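Local coordinates for protein oxalate--CoA ligase (Arabidopsis thaliana, PDB 5IE2) that belongs to the ANL superfamily of AMP-binding enzymes and holds ATP in a pocket in this model, at residues A196-T201 with F284-S289; D269-A272 with E278-K281; R299-E302 with P307-E310. One frame throughout, in Å; residues are numbered along the deposited sequence.

Interaction 1. Residues A196-T201 with F284-S289. With ATP (adenosine-5'-triphosphate), chain C; ACY (acetic acid), chain E.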
loop_
_atom_site.group_PDB
_atom_site.type_symbol
_atom_site.label_atom_id
_atom_site.label_comp_id
_atom_site.label_asym_id
_atom_site.label_seq_id
_atom_site.Cartn_x
_atom_site.Cartn_y
_atom_site.Cartn_z
ATOM N N ALA A 196 -4.483 -15.305 5.537
ATOM C CA ALA A 196 -5.634 -16.176 5.503
ATOM C C ALA A 196 -6.353 -16.086 4.171
ATOM O O ALA A 196 -6.667 -17.151 3.556
ATOM C CB ALA A 196 -6.630 -15.877 6.709
ATOM N N VAL A 197 -6.669 -14.875 3.714
ATOM C CA VAL A 197 -7.502 -14.790 2.514
ATOM C C VAL A 197 -6.739 -15.254 1.245
ATOM O O VAL A 197 -7.363 -15.764 0.332
ATOM C CB VAL A 197 -8.091 -13.353 2.311
ATOM C CG1 VAL A 197 -6.985 -12.363 2.009
ATOM C CG2 VAL A 197 -9.222 -13.342 1.223
ATOM N N TYR A 198 -5.411 -15.128 1.206
ATOM C CA TYR A 198 -4.677 -15.621 0.028
ATOM C C TYR A 198 -4.072 -17.001 0.267
ATOM O O TYR A 198 -3.375 -17.492 -0.598
ATOM C CB TYR A 198 -3.589 -14.593 -0.411
ATOM C CG TYR A 198 -4.243 -13.244 -0.675
ATOM C CD1 TYR A 198 -5.260 -13.125 -1.611
ATOM C CD2 TYR A 198 -3.890 -12.133 0.064
ATOM C CE1 TYR A 198 -5.908 -11.905 -1.812
ATOM C CE2 TYR A 198 -4.522 -10.923 -0.129
ATOM C CZ TYR A 198 -5.512 -10.824 -1.057
ATOM O OH TYR A 198 -6.135 -9.611 -1.175
ATOM N N LYS A 199 -4.340 -17.596 1.440
ATOM C CA LYS A 199 -3.705 -18.866 1.848
ATOM C C LYS A 199 -2.224 -18.853 1.564
ATOM O O LYS A 199 -1.702 -19.761 0.926
ATOM C CB LYS A 199 -4.367 -20.055 1.141
ATOM C CG LYS A 199 -5.829 -20.170 1.499
ATOM C CD LYS A 199 -6.445 -21.455 0.857
ATOM C CE LYS A 199 -7.934 -21.490 1.124
ATOM N NZ LYS A 199 -8.459 -22.735 0.462
ATOM N N LEU A 200 -1.529 -17.818 2.040
ATOM C CA LEU A 200 -0.069 -17.770 1.898
ATOM C C LEU A 200 0.532 -18.881 2.743
ATOM O O LEU A 200 0.088 -19.089 3.893
ATOM C CB LEU A 200 0.505 -16.413 2.364
ATOM C CG LEU A 200 0.015 -15.198 1.525
ATOM C CD1 LEU A 200 0.665 -13.922 2.132
ATOM C CD2 LEU A 200 0.362 -15.319 0.030
ATOM N N THR A 201 1.511 -19.588 2.188
ATOM C CA THR A 201 2.229 -20.606 2.951
ATOM C C THR A 201 3.712 -20.485 2.695
ATOM O O THR A 201 4.160 -19.631 1.932
ATOM C CB THR A 201 1.794 -22.038 2.599
ATOM O OG1 THR A 201 2.271 -22.365 1.286
ATOM C CG2 THR A 201 0.270 -22.175 2.660
ATOM N N PHE A 284 -1.925 -16.262 -8.131
ATOM C CA PHE A 284 -2.825 -15.109 -8.296
ATOM C C PHE A 284 -2.006 -13.850 -8.470
ATOM O O PHE A 284 -0.799 -13.796 -8.179
ATOM C CB PHE A 284 -3.798 -14.935 -7.086
ATOM C CG PHE A 284 -3.098 -14.588 -5.794
ATOM C CD1 PHE A 284 -2.953 -13.268 -5.373
ATOM C CD2 PHE A 284 -2.556 -15.593 -5.006
ATOM C CE1 PHE A 284 -2.307 -12.976 -4.173
ATOM C CE2 PHE A 284 -1.923 -15.310 -3.814
ATOM C CZ PHE A 284 -1.784 -14.006 -3.391
ATOM N N ILE A 285 -2.681 -12.810 -8.930
ATOM C CA ILE A 285 -2.098 -11.485 -9.037
ATOM C C ILE A 285 -3.038 -10.597 -8.238
ATOM O O ILE A 285 -4.231 -10.735 -8.386
ATOM C CB ILE A 285 -2.002 -11.011 -10.509
ATOM C CG1 ILE A 285 -0.869 -11.797 -11.222
ATOM C CG2 ILE A 285 -1.717 -9.455 -10.582
ATOM C CD1 ILE A 285 -0.928 -11.578 -12.792
ATOM N N ARG A 286 -2.488 -9.738 -7.384
ATOM C CA ARG A 286 -3.338 -8.909 -6.551
ATOM C C ARG A 286 -3.269 -7.427 -6.942
ATOM O O ARG A 286 -2.203 -6.933 -7.361
ATOM C CB ARG A 286 -2.927 -9.124 -5.080
ATOM C CG ARG A 286 -3.784 -8.302 -4.068
ATOM C CD ARG A 286 -3.233 -8.615 -2.670
ATOM N NE ARG A 286 -4.009 -7.933 -1.622
ATOM C CZ ARG A 286 -3.638 -6.822 -0.980
ATOM N NH1 ARG A 286 -2.501 -6.162 -1.272
ATOM N NH2 ARG A 286 -4.434 -6.351 -0.018
ATOM N N SER A 287 -4.415 -6.717 -6.803
ATOM C CA SER A 287 -4.434 -5.282 -7.019
ATOM C C SER A 287 -5.102 -4.606 -5.823
ATOM O O SER A 287 -6.009 -5.173 -5.280
ATOM C CB SER A 287 -5.200 -4.959 -8.328
ATOM O OG SER A 287 -5.209 -3.548 -8.613
ATOM N N CYS A 288 -4.610 -3.451 -5.387
ATOM C CA CYS A 288 -5.210 -2.751 -4.232
ATOM C C CYS A 288 -4.860 -1.278 -4.338
ATOM O O CYS A 288 -4.035 -0.911 -5.206
ATOM C CB CYS A 288 -4.707 -3.398 -2.903
ATOM S SG CYS A 288 -5.613 -2.856 -1.457
ATOM N N SER A 289 -5.500 -0.444 -3.506
ATOM C CA SER A 289 -5.150 0.978 -3.206
ATOM C C SER A 289 -5.868 2.003 -4.081
ATOM O O SER A 289 -5.964 3.160 -3.677
ATOM C CB SER A 289 -3.639 1.296 -3.299
ATOM O OG SER A 289 -2.861 0.396 -2.487
HETATM P PG ATP C . -5.752 10.687 2.604
HETATM O O1G ATP C . -6.926 11.379 1.912
HETATM O O2G ATP C . -4.704 11.633 3.071
HETATM O O3G ATP C . -6.233 9.766 3.724
HETATM P PB ATP C . -5.560 8.298 0.995
HETATM O O1B ATP C . -5.194 8.066 -0.455
HETATM O O2B ATP C . -6.968 8.175 1.457
HETATM O O3B ATP C . -4.985 9.745 1.514
HETATM P PA ATP C . -4.414 5.680 1.742
HETATM O O1A ATP C . -4.664 5.123 3.137
HETATM O O2A ATP C . -3.101 5.474 1.093
HETATM O O3A ATP C . -4.604 7.279 1.845
HETATM O "O5'" ATP C . -5.620 5.227 0.791
HETATM C "C5'" ATP C . -6.798 4.518 1.250
HETATM C "C4'" ATP C . -7.930 4.894 0.279
HETATM O "O4'" ATP C . -7.654 4.313 -1.010
HETATM C "C3'" ATP C . -9.234 4.250 0.639
HETATM O "O3'" ATP C . -9.886 5.017 1.649
HETATM C "C2'" ATP C . -9.992 4.261 -0.672
HETATM O "O2'" ATP C . -10.448 5.596 -0.939
HETATM C "C1'" ATP C . -8.880 4.004 -1.647
HETATM N N9 ATP C . -8.812 2.587 -2.075
HETATM C C8 ATP C . -8.063 1.597 -1.572
HETATM N N7 ATP C . -8.289 0.451 -2.286
HETATM C C5 ATP C . -9.191 0.768 -3.272
HETATM C C6 ATP C . -9.841 0.034 -4.382
HETATM N N6 ATP C . -9.522 -1.283 -4.615
HETATM N N1 ATP C . -10.693 0.740 -5.161
HETATM C C2 ATP C . -10.959 2.049 -4.949
HETATM N N3 ATP C . -10.408 2.784 -3.949
HETATM C C4 ATP C . -9.523 2.167 -3.115
HETATM C C ACY E . -3.634 0.692 0.820
HETATM O O ACY E . -3.429 -0.093 -0.177
HETATM O OXT ACY E . -3.590 0.331 2.034
HETATM C CH3 ACY E . -4.004 2.124 0.537
#

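Interaction 2. Residues D269-A272 with E278-K281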
loop_
_atom_site.group_PDB
_atom_site.type_symbol
_atom_site.label_atom_id
_atom_site.label_comp_id
_atom_site.label_asym_id
_atom_site.label_seq_id
_atom_site.Cartn_x
_atom_site.Cartn_y
_atom_site.Cartn_z
ATOM N N ASP A 269 1.964 -2.700 -20.366
ATOM C CA ASP A 269 2.630 -2.001 -21.479
ATOM C C ASP A 269 3.922 -2.753 -21.878
ATOM O O ASP A 269 4.255 -2.910 -23.097
ATOM C CB ASP A 269 3.027 -0.563 -21.107
ATOM C CG ASP A 269 1.828 0.426 -21.002
ATOM O OD1 ASP A 269 0.717 0.174 -21.549
ATOM O OD2 ASP A 269 2.034 1.492 -20.355
ATOM N N ARG A 270 4.692 -3.139 -20.863
ATOM C CA ARG A 270 5.943 -3.857 -21.111
ATOM C C ARG A 270 5.650 -5.201 -21.802
ATOM O O ARG A 270 6.405 -5.667 -22.708
ATOM C CB ARG A 270 6.711 -4.038 -19.799
ATOM C CG ARG A 270 7.889 -5.011 -19.853
ATOM C CD ARG A 270 9.071 -4.396 -20.580
ATOM N NE ARG A 270 10.209 -5.306 -20.616
ATOM C CZ ARG A 270 11.374 -5.011 -21.191
ATOM N NH1 ARG A 270 11.543 -3.834 -21.768
ATOM N NH2 ARG A 270 12.350 -5.914 -21.207
ATOM N N HIS A 271 4.553 -5.843 -21.398
ATOM C CA HIS A 271 4.194 -7.100 -22.025
ATOM C C HIS A 271 3.837 -6.848 -23.484
ATOM O O HIS A 271 4.098 -7.716 -24.330
ATOM C CB HIS A 271 3.036 -7.786 -21.286
ATOM C CG HIS A 271 2.443 -8.952 -22.013
ATOM N ND1 HIS A 271 3.090 -10.164 -22.133
ATOM C CD2 HIS A 271 1.241 -9.105 -22.628
ATOM C CE1 HIS A 271 2.309 -11.015 -22.783
ATOM N NE2 HIS A 271 1.189 -10.394 -23.109
ATOM N N ALA A 272 3.250 -5.692 -23.775
ATOM C CA ALA A 272 2.874 -5.415 -25.169
ATOM C C ALA A 272 4.123 -5.156 -26.025
ATOM O O ALA A 272 4.167 -5.565 -27.188
ATOM C CB ALA A 272 1.933 -4.242 -25.272
ATOM N N GLU A 278 8.510 -16.913 -22.040
ATOM C CA GLU A 278 7.574 -17.636 -21.167
ATOM C C GLU A 278 7.402 -16.949 -19.793
ATOM O O GLU A 278 8.337 -16.360 -19.258
ATOM C CB GLU A 278 8.000 -19.087 -20.947
ATOM C CG GLU A 278 9.264 -19.260 -20.150
ATOM C CD GLU A 278 9.624 -20.729 -19.979
ATOM O OE1 GLU A 278 10.719 -21.025 -19.454
ATOM O OE2 GLU A 278 8.772 -21.586 -20.303
ATOM N N TYR A 279 6.203 -17.060 -19.232
ATOM C CA TYR A 279 5.891 -16.472 -17.919
ATOM C C TYR A 279 5.739 -17.545 -16.887
ATOM O O TYR A 279 5.304 -18.640 -17.209
ATOM C CB TYR A 279 4.597 -15.646 -17.984
ATOM C CG TYR A 279 4.781 -14.388 -18.752
ATOM C CD1 TYR A 279 5.412 -13.301 -18.176
ATOM C CD2 TYR A 279 4.333 -14.281 -20.088
ATOM C CE1 TYR A 279 5.617 -12.132 -18.883
ATOM C CE2 TYR A 279 4.520 -13.126 -20.808
ATOM C CZ TYR A 279 5.171 -12.051 -20.225
ATOM O OH TYR A 279 5.371 -10.893 -20.972
ATOM N N PRO A 280 6.063 -17.236 -15.627
ATOM C CA PRO A 280 5.804 -18.232 -14.591
ATOM C C PRO A 280 4.295 -18.391 -14.356
ATOM O O PRO A 280 3.530 -17.462 -14.644
ATOM C CB PRO A 280 6.508 -17.665 -13.367
ATOM C CG PRO A 280 6.559 -16.179 -13.615
ATOM C CD PRO A 280 6.674 -16.006 -15.122
ATOM N N LYS A 281 3.865 -19.568 -13.899
ATOM C CA LYS A 281 2.460 -19.790 -13.544
ATOM C C LYS A 281 2.206 -19.297 -12.134
ATOM O O LYS A 281 2.599 -19.959 -11.198
ATOM C CB LYS A 281 2.078 -21.278 -13.603
ATOM C CG LYS A 281 0.927 -21.621 -14.545
ATOM C CD LYS A 281 1.103 -23.044 -15.194
ATOM C CE LYS A 281 -0.242 -23.764 -15.464
ATOM N NZ LYS A 281 -0.130 -25.047 -16.252
#

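Interaction 3. Residues R299-E302 with P307-E310. With ATP (adenosine-5'-triphosphate), chain C.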
loop_
_atom_site.group_PDB
_atom_site.type_symbol
_atom_site.label_atom_id
_atom_site.label_comp_id
_atom_site.label_asym_id
_atom_site.label_seq_id
_atom_site.Cartn_x
_atom_site.Cartn_y
_atom_site.Cartn_z
ATOM N N ARG A 299 -7.265 -7.618 -19.050
ATOM C CA ARG A 299 -5.962 -7.622 -19.736
ATOM C C ARG A 299 -4.904 -8.391 -18.959
ATOM O O ARG A 299 -4.085 -9.083 -19.560
ATOM C CB ARG A 299 -5.468 -6.202 -19.994
ATOM C CG ARG A 299 -6.278 -5.498 -21.071
ATOM C CD ARG A 299 -5.883 -4.040 -21.236
ATOM N NE ARG A 299 -6.851 -3.354 -22.147
ATOM C CZ ARG A 299 -6.937 -2.037 -22.287
ATOM N NH1 ARG A 299 -6.076 -1.263 -21.649
ATOM N NH2 ARG A 299 -7.891 -1.496 -23.048
ATOM N N LEU A 300 -4.912 -8.269 -17.620
ATOM C CA LEU A 300 -3.945 -8.997 -16.828
ATOM C C LEU A 300 -4.180 -10.507 -16.871
ATOM O O LEU A 300 -3.200 -11.272 -16.948
ATOM C CB LEU A 300 -3.982 -8.502 -15.356
ATOM C CG LEU A 300 -3.375 -7.148 -14.997
ATOM C CD1 LEU A 300 -3.838 -6.693 -13.554
ATOM C CD2 LEU A 300 -1.813 -7.201 -15.050
ATOM N N GLU A 301 -5.443 -10.948 -16.746
ATOM C CA GLU A 301 -5.717 -12.392 -16.762
ATOM C C GLU A 301 -5.339 -12.931 -18.157
ATOM O O GLU A 301 -4.800 -14.031 -18.258
ATOM C CB GLU A 301 -7.183 -12.716 -16.440
ATOM C CG GLU A 301 -7.500 -12.309 -15.000
ATOM C CD GLU A 301 -8.815 -12.844 -14.484
ATOM O OE1 GLU A 301 -9.711 -13.160 -15.320
ATOM O OE2 GLU A 301 -8.948 -12.900 -13.228
ATOM N N GLU A 302 -5.584 -12.148 -19.215
ATOM C CA GLU A 302 -5.243 -12.641 -20.562
ATOM C C GLU A 302 -3.739 -12.701 -20.799
ATOM O O GLU A 302 -3.221 -13.629 -21.444
ATOM C CB GLU A 302 -5.875 -11.749 -21.627
ATOM C CG GLU A 302 -5.616 -12.249 -23.047
ATOM C CD GLU A 302 -6.288 -13.597 -23.286
ATOM O OE1 GLU A 302 -7.527 -13.675 -23.105
ATOM O OE2 GLU A 302 -5.579 -14.582 -23.616
ATOM N N PRO A 307 -5.516 -15.745 -11.960
ATOM C CA PRO A 307 -6.662 -14.952 -11.457
ATOM C C PRO A 307 -6.208 -13.627 -10.829
ATOM O O PRO A 307 -5.225 -13.590 -10.085
ATOM C CB PRO A 307 -7.306 -15.869 -10.403
ATOM C CG PRO A 307 -6.126 -16.729 -9.930
ATOM C CD PRO A 307 -5.346 -17.002 -11.211
ATOM N N VAL A 308 -6.961 -12.557 -11.098
ATOM C CA VAL A 308 -6.617 -11.223 -10.587
ATOM C C VAL A 308 -7.606 -10.857 -9.506
ATOM O O VAL A 308 -8.805 -10.785 -9.783
ATOM C CB VAL A 308 -6.626 -10.188 -11.698
ATOM C CG1 VAL A 308 -6.425 -8.770 -11.134
ATOM C CG2 VAL A 308 -5.471 -10.525 -12.684
ATOM N N LEU A 309 -7.103 -10.711 -8.280
ATOM C CA LEU A 309 -7.946 -10.502 -7.088
ATOM C C LEU A 309 -7.756 -9.081 -6.584
ATOM O O LEU A 309 -6.647 -8.696 -6.165
ATOM C CB LEU A 309 -7.564 -11.501 -5.993
ATOM C CG LEU A 309 -7.438 -12.959 -6.476
ATOM C CD1 LEU A 309 -7.003 -13.862 -5.290
ATOM C CD2 LEU A 309 -8.815 -13.445 -7.070
ATOM N N GLU A 310 -8.836 -8.313 -6.623
ATOM C CA GLU A 310 -8.800 -6.947 -6.135
ATOM C C GLU A 310 -9.163 -6.858 -4.655
ATOM O O GLU A 310 -10.085 -7.541 -4.180
ATOM C CB GLU A 310 -9.783 -6.081 -6.945
ATOM C CG GLU A 310 -9.560 -4.596 -6.675
ATOM C CD GLU A 310 -10.465 -3.660 -7.455
ATOM O OE1 GLU A 310 -11.421 -4.120 -8.119
ATOM O OE2 GLU A 310 -10.211 -2.429 -7.375
HETATM P PG ATP C . -5.752 10.687 2.604
HETATM O O1G ATP C . -6.926 11.379 1.912
HETATM O O2G ATP C . -4.704 11.633 3.071
HETATM O O3G ATP C . -6.233 9.766 3.724
HETATM P PB ATP C . -5.560 8.298 0.995
HETATM O O1B ATP C . -5.194 8.066 -0.455
HETATM O O2B ATP C . -6.968 8.175 1.457
HETATM O O3B ATP C . -4.985 9.745 1.514
HETATM P PA ATP C . -4.414 5.680 1.742
HETATM O O1A ATP C . -4.664 5.123 3.137
HETATM O O2A ATP C . -3.101 5.474 1.093
HETATM O O3A ATP C . -4.604 7.279 1.845
HETATM O "O5'" ATP C . -5.620 5.227 0.791
HETATM C "C5'" ATP C . -6.798 4.518 1.250
HETATM C "C4'" ATP C . -7.930 4.894 0.279
HETATM O "O4'" ATP C . -7.654 4.313 -1.010
HETATM C "C3'" ATP C . -9.234 4.250 0.639
HETATM O "O3'" ATP C . -9.886 5.017 1.649
HETATM C "C2'" ATP C . -9.992 4.261 -0.672
HETATM O "O2'" ATP C . -10.448 5.596 -0.939
HETATM C "C1'" ATP C . -8.880 4.004 -1.647
HETATM N N9 ATP C . -8.812 2.587 -2.075
HETATM C C8 ATP C . -8.063 1.597 -1.572
HETATM N N7 ATP C . -8.289 0.451 -2.286
HETATM C C5 ATP C . -9.191 0.768 -3.272
HETATM C C6 ATP C . -9.841 0.034 -4.382
HETATM N N6 ATP C . -9.522 -1.283 -4.615
HETATM N N1 ATP C . -10.693 0.740 -5.161
HETATM C C2 ATP C . -10.959 2.049 -4.949
HETATM N N3 ATP C . -10.408 2.784 -3.949
HETATM C C4 ATP C . -9.523 2.167 -3.115
#

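Interaction 1. Residues A196-T201 with F284-S289
In the AMP-binding fold, strand 284-287 leads toward the ATP pocket, and Tyr198, in the last turn of helix 184-198, packs on its Phe284 and Arg286. Arg286 NE donates to Tyr198 OH at 2.7 Å, fairly straight at 158°, and the oxygen sits almost exactly in the guanidinium plane, at its edge. The arginine gets there as an extended rod, with CG trans to the backbone N (chi1 -179°) and every later bond to NE also trans; its NH1 also bonds Thr258 and His319, which fixes the rotation of the flat group. Tyr198 OH is gripped a second time by Ser323. At the CB end of the tyrosine, the Phe284 ring lies over one face, slid well aside: the planes are 19° from parallel, but the centroids are 5.0 Å apart, so overlap is slight and the closest touch is Phe284 CZ to Tyr198 CB at 3.5 Å. Leu200 CD2 meets the same CZ atom of Phe284 at the edge of its ring, near the ring plane, 4.2 Å away. Lys199 turns the chain at the helix end in a Schellman motif, carrying Leu200 to that edge. Further along, the chain from the strand reaches the nucleotide, with Ser289 N 3.2 Å from ATP N7. Over the tyrosine face turned away from Phe284, Val197 CG1 rides 3.5 Å above the ring plane of Tyr198.

Interaction 2. Residues D269-A272 with E278-K281
A single polar side-chain contact, His271 to Tyr279, ties the last turns of helix 261-273 to the loop that leads away from it, at the surface of the protein. The hydroxyl Tyr279 OH lies 2.7 Å from His271 ND1 in a hydrogen bond close to linear (168°), and it meets the imidazole at its edge, near the ring plane. With CG of the histidine trans to its own backbone N (chi1 169°), the ring leans off the helix toward the incoming tyrosine. The two rings are neither stacked nor perpendicular: their planes stand 58° apart, and Tyr279 CE2 comes within 3.6 Å of His271 CE1, so some ring-to-ring packing accompanies the bond. The backbone N of Glu276 also binds Tyr279 OH, giving this oxygen two partners and tying the intervening turn to the same point. Phe304 meets both rings edge-to-face, and Trp246 of helix 242-251 adds another edge-to-face contact to the tyrosine, which should restrict its rotation. The arrangement belongs to the helix-to-strand connection of a beta-alpha-beta crossover, in which strand 256-259, helix 261-273 and the parallel neighbouring strand 284-287 follow one another, and the loop is pinned to its helix before the chain re-enters the sheet.

Interaction 3. Residues R299-E302 with P307-E310
Glu301 and Val308 meet where helix 294-304 hands the chain on to strand 308-314, the second half of a beta-alpha-beta crossover. The polar part is one bond from side chain to backbone: Val308 N donates to Glu301 OE2 at 2.9 Å and 161°. The carboxylate takes it on the anti lone pair, the one pointing away from its other oxygen. Beyond CG the glutamate is extended (chi2 -168°), which carries the carboxylate from the helix flank to the first peptide of the strand. His332 NE2 holds the same OE2, so one oxygen joins helix, strand and a further loop. The carboxylate also brushes the turn, Glu301 OE2 lying 3.5 Å from Pro307 CA.

The apolar part centres on one methyl group. Val308 CG2 is wedged between two helix side chains, 3.6 Å from Glu301 CG and 3.7 Å from Leu300 CB, while its sister CG1 approaches Leu300 CD1 at 4.1 Å. The valine and leucine side chains cross at about a right angle, and both residues are buried.

The ligand contact lies further along the strand. ATP N6 donates to Glu310 OE2 at 3.1 Å, so the glutamate reads the amino group of the adenine; Leu292 N binds the same oxygen and helps to position it.

Around the contact, Leu300 also packs on His264 and Leu268 of helix 261-273, which flanks helix 294-304, and Val308 rests on Ile285 of strand 284-287. The start of strand 308-314 thus has helix 294-304 packed on its side chains and strand 284-287 as its parallel neighbour in the sheet.

One five-stranded mixed sheet and its connections unite the three contacts. Interactions 1 and 3, with centres about 12 Å apart, share its neighbouring parallel strands 284-287 and 308-314: Ile285 O lies 2.9 Å from Leu309 N and Ile285 N 2.9 Å from Pro307 O, both probable hydrogen bonds. Both strands lead to ATP, with Ser289 and Glu310 approaching different atoms of its adenine. Interaction 2 stands apart from the pocket, about 19 Å from interaction 1 and 13 Å from interaction 3 between centres. It lies inside the long loop that interaction 1 closes, just ahead of strand 284-287 in the chain, and is about 6 Å from interaction 3 at the nearest atoms.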